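Local coordinates for uncharacterized protein (Bacteroides caccae, PDB 3NO2) that is of unknown function but folds as a six-bladed beta-propeller, a scaffold that in other proteins often carries a binding or catalytic site near its central axis, at residues L246-I249 against V255-Q258; G10-N15 against C229-H234. One frame throughout, in Å; residues are numbered along the deposited sequence.

In the fold
Both contacts involve the four-stranded antiparallel blade built from strands 214-220, 226-231, 246-249 and 255-259, and their centres lie about 17 Å apart. Interaction 1 is the outer hairpin of that blade: it buries 404 Å² through backbone ladder bonds and branched aliphatic side chains, well packed on its inner strand and more exposed on its outer one. Interaction 2 is a smaller surface contact of 111 Å², nearer the centre of the chain, where a single indole-to-carbonyl hydrogen bond joins the blade to a loop of the next one. The two meet where Leu246 CD1 packs against Cys229 SG at 4.1 Å, across neighbouring strands.

Interaction 1: L246-I249 against V255-Q258; sequences LVEI and VVWQ
Glu248 and Trp257 form the hydrogen-bonded antiparallel pair at the middle of this beta hairpin, where Glu248 N donates to Trp257 O at 2.9 Å in a nearly straight bond (175° at the hydrogen). The return bond runs from Val256 N to Glu248 O, also 2.9 Å, and not from Trp257: the register slips by one residue between Glu248 and Ile249, so Ile249 faces Val255 and Val256 is the extra residue of a beta bulge.

The close packing follows the inner strand. On one face of the sheet, Val247 CG1 meets Val255 CG1 at 4.0 Å while Ile249 CG2 touches Val255 CG2 at 3.9 Å, so the two branches of Val255 each find a methyl. On the opposite face, Leu246 CD2 comes to the edge of the indole, in its plane, 3.7 Å from Trp257 CZ3. Glu248 lies extended, with CG anti to the backbone N (chi1 -179°), which carries its aliphatic stem and carboxylate past Val256 CG2; CD of Glu248 is 3.8 Å from that methyl. The carboxylate plane stands 61° from the indole, and OE1 forms a salt bridge with Lys22.

The outer strand is the looser side: Val256 is exposed, and Val255, Trp257 and Gln258 are only partly buried. Lys22 and Lys25 make cation-pi contacts with the Trp257 ring. Strand 255-259 is the outermost of its propeller blade, whereas strand 246-249 is paired along its other edge with strand 226-231, with which Val247 and Ile249 form backbone hydrogen bonds, to Ile228 and Leu226 respectively.

Interaction 2: G10-N15 against C229-H234; sequences GGSGWN and CNWQGH
A type II beta turn, Gly11 to Trp14, in the loop between strands 6-10 and 16-21 of one propeller blade meets Trp231, the last residue of strand 226-231 in another. The turn is closed by Trp14 N bonding to Gly11 O at 3.1 Å, and Gly13 takes the positive phi of the third position of a type II turn, a place where glycine is common.

Across the contact, the indole nitrogen Trp231 NE1 donates to Ser12 O at 2.9 Å, with 158° at the hydrogen. The acceptor lies at the ring edge, in the indole plane, while the donor sits 19° from the carbonyl plane of Ser12. In Trp231, CG points away from the backbone N (chi1 -174°), reaching from the strand end to the turn. Packing adds little: Ser12 CB rests 3.8 Å from Trp231 CZ2. The indole uses the backbone carbonyl of Ser12; the hydroxyl, Ser12 OG, is hydrogen-bonded to Glu38 OE2.

Its own segment also lies against the ring. Gly233 N lies 3.4 Å above one face of the Trp231 indole, toward the rim, and Trp231 CZ3 in turn stands 3.5 Å above the plane of the His234 imidazole. His234 NE2 is hydrogen-bonded to a citrate, probably from the crystallisation liquor, which also lies near Ser12.

Phe214, at the start of the adjacent strand 214-220, meets Trp231 edge-to-face, and Met267, in the loop before strand 270-274, touches it too. That strand pairs with 6-10, the strand leading into the turn.

Interaction 1: L246-I249 against V255-Q258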
# COMPACT_ATOMS: atom_id res chain seq x y z
N LEU A 246 2.23 3.63 -13.03
CA LEU A 246 2.22 2.26 -12.59
C LEU A 246 3.04 1.47 -13.61
O LEU A 246 2.86 1.64 -14.81
CB LEU A 246 0.78 1.73 -12.50
CG LEU A 246 0.64 0.26 -12.22
CD1 LEU A 246 1.13 -0.06 -10.80
CD2 LEU A 246 -0.83 -0.22 -12.41
N VAL A 247 3.98 0.64 -13.13
CA VAL A 247 4.72 -0.28 -13.99
C VAL A 247 4.62 -1.68 -13.48
O VAL A 247 4.47 -1.93 -12.27
CB VAL A 247 6.22 0.12 -14.15
CG1 VAL A 247 6.37 1.50 -14.79
CG2 VAL A 247 6.98 0.05 -12.82
N GLU A 248 4.76 -2.62 -14.41
CA GLU A 248 5.06 -4.01 -14.12
C GLU A 248 6.48 -4.25 -14.59
O GLU A 248 6.80 -3.99 -15.76
CB GLU A 248 4.13 -4.97 -14.86
CG GLU A 248 4.40 -6.43 -14.56
CD GLU A 248 3.53 -7.38 -15.37
OE1 GLU A 248 2.63 -6.92 -16.11
OE2 GLU A 248 3.80 -8.59 -15.26
N ILE A 249 7.34 -4.74 -13.69
CA ILE A 249 8.68 -5.16 -14.05
C ILE A 249 8.69 -6.68 -14.00
O ILE A 249 8.02 -7.33 -13.19
CB ILE A 249 9.81 -4.52 -13.22
CG1 ILE A 249 9.68 -4.82 -11.74
CG2 ILE A 249 9.90 -2.97 -13.50
CD1 ILE A 249 10.97 -4.55 -10.95
N VAL A 255 10.74 -3.04 -17.52
CA VAL A 255 9.35 -2.63 -17.58
C VAL A 255 8.69 -3.31 -18.78
O VAL A 255 9.09 -3.07 -19.94
CB VAL A 255 9.16 -1.11 -17.66
CG1 VAL A 255 7.70 -0.73 -17.85
CG2 VAL A 255 9.71 -0.42 -16.39
N VAL A 256 7.71 -4.18 -18.51
CA VAL A 256 7.01 -4.97 -19.52
C VAL A 256 5.62 -4.46 -19.83
O VAL A 256 5.01 -4.85 -20.83
CB VAL A 256 6.99 -6.49 -19.19
CG1 VAL A 256 8.44 -7.04 -19.16
CG2 VAL A 256 6.24 -6.74 -17.90
N TRP A 257 5.08 -3.62 -18.95
CA TRP A 257 3.73 -3.07 -19.09
C TRP A 257 3.63 -1.83 -18.19
O TRP A 257 4.31 -1.78 -17.16
CB TRP A 257 2.67 -4.12 -18.72
CG TRP A 257 1.25 -3.62 -18.69
CD1 TRP A 257 0.35 -3.63 -19.71
CD2 TRP A 257 0.57 -3.01 -17.58
NE1 TRP A 257 -0.82 -3.07 -19.32
CE2 TRP A 257 -0.73 -2.70 -18.00
CE3 TRP A 257 0.93 -2.73 -16.26
CZ2 TRP A 257 -1.66 -2.12 -17.17
CZ3 TRP A 257 -0.00 -2.17 -15.43
CH2 TRP A 257 -1.29 -1.85 -15.88
N GLN A 258 2.86 -0.82 -18.60
CA GLN A 258 2.72 0.36 -17.79
C GLN A 258 1.45 1.11 -18.08
O GLN A 258 0.90 1.00 -19.18
CB GLN A 258 3.92 1.30 -17.99
CG GLN A 258 4.03 1.90 -19.41
CD GLN A 258 5.33 2.61 -19.59
OE1 GLN A 258 5.45 3.83 -19.30
NE2 GLN A 258 6.35 1.88 -20.08

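Interaction 2: G10-N15 against C229-H234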
# COMPACT_ATOMS: atom_id res chain seq x y z
N GLY A 10 -5.88 3.10 -6.35
CA GLY A 10 -6.21 4.34 -5.71
C GLY A 10 -4.93 5.10 -5.43
O GLY A 10 -3.82 4.58 -5.67
N GLY A 11 -5.02 6.30 -4.91
CA GLY A 11 -3.83 7.03 -4.52
C GLY A 11 -4.09 8.35 -3.89
O GLY A 11 -5.12 9.00 -4.16
N SER A 12 -3.13 8.82 -3.10
CA SER A 12 -3.20 10.11 -2.48
C SER A 12 -3.29 11.15 -3.58
O SER A 12 -2.54 11.11 -4.57
CB SER A 12 -1.95 10.32 -1.65
OG SER A 12 -1.99 11.59 -1.03
N GLY A 13 -4.17 12.15 -3.41
CA GLY A 13 -4.31 13.22 -4.41
C GLY A 13 -5.15 12.81 -5.61
O GLY A 13 -5.24 13.59 -6.58
N TRP A 14 -5.75 11.63 -5.60
CA TRP A 14 -6.73 11.21 -6.60
C TRP A 14 -8.02 10.96 -5.87
O TRP A 14 -8.10 10.17 -4.94
CB TRP A 14 -6.30 9.89 -7.26
CG TRP A 14 -7.07 9.47 -8.46
CD1 TRP A 14 -8.02 10.19 -9.14
CD2 TRP A 14 -6.99 8.21 -9.13
NE1 TRP A 14 -8.53 9.45 -10.19
CE2 TRP A 14 -7.88 8.24 -10.23
CE3 TRP A 14 -6.21 7.07 -8.93
CZ2 TRP A 14 -8.02 7.17 -11.11
CZ3 TRP A 14 -6.39 5.99 -9.80
CH2 TRP A 14 -7.24 6.07 -10.89
N ASN A 15 -9.06 11.69 -6.26
CA ASN A 15 -10.35 11.65 -5.58
C ASN A 15 -11.32 10.56 -5.99
O ASN A 15 -12.54 10.69 -5.77
CB ASN A 15 -11.02 13.04 -5.65
CG ASN A 15 -11.52 13.38 -7.05
OD1 ASN A 15 -11.40 12.61 -8.02
ND2 ASN A 15 -12.13 14.57 -7.17
N CYS A 229 3.87 1.04 -7.84
CA CYS A 229 3.09 2.27 -7.88
C CYS A 229 4.08 3.45 -7.76
O CYS A 229 4.76 3.61 -6.76
CB CYS A 229 2.06 2.33 -6.77
SG CYS A 229 0.83 1.01 -6.84
N ASN A 230 4.18 4.21 -8.86
CA ASN A 230 5.21 5.23 -9.03
C ASN A 230 4.61 6.62 -8.85
O ASN A 230 4.30 7.32 -9.80
CB ASN A 230 5.79 5.09 -10.44
CG ASN A 230 7.04 5.90 -10.66
OD1 ASN A 230 7.76 6.18 -9.70
ND2 ASN A 230 7.31 6.33 -11.90
N TRP A 231 4.40 7.00 -7.58
CA TRP A 231 3.56 8.13 -7.24
C TRP A 231 4.35 9.43 -7.40
O TRP A 231 5.47 9.58 -6.86
CB TRP A 231 3.05 7.93 -5.80
CG TRP A 231 2.03 8.94 -5.32
CD1 TRP A 231 0.68 8.92 -5.54
CD2 TRP A 231 2.28 10.11 -4.54
NE1 TRP A 231 0.09 9.99 -4.95
CE2 TRP A 231 1.03 10.73 -4.32
CE3 TRP A 231 3.41 10.65 -3.96
CZ2 TRP A 231 0.91 11.87 -3.56
CZ3 TRP A 231 3.27 11.83 -3.19
CH2 TRP A 231 2.06 12.41 -3.02
N GLN A 232 3.75 10.37 -8.09
CA GLN A 232 4.44 11.56 -8.57
C GLN A 232 4.09 12.86 -7.84
O GLN A 232 4.48 13.95 -8.28
CB GLN A 232 4.23 11.72 -10.08
CG GLN A 232 4.89 10.52 -10.83
CD GLN A 232 4.48 10.38 -12.26
OE1 GLN A 232 4.37 11.36 -12.99
NE2 GLN A 232 4.31 9.12 -12.70
N GLY A 233 3.46 12.77 -6.69
CA GLY A 233 2.95 13.97 -6.01
C GLY A 233 3.98 14.79 -5.28
O GLY A 233 3.61 15.87 -4.77
N HIS A 234 5.23 14.36 -5.19
CA HIS A 234 6.27 15.14 -4.55
C HIS A 234 7.25 15.70 -5.55
O HIS A 234 8.26 16.32 -5.13
CB HIS A 234 7.03 14.31 -3.49
CG HIS A 234 6.26 14.02 -2.24
ND1 HIS A 234 6.68 13.11 -1.31
CD2 HIS A 234 5.08 14.50 -1.79
CE1 HIS A 234 5.81 13.06 -0.31
NE2 HIS A 234 4.82 13.88 -0.60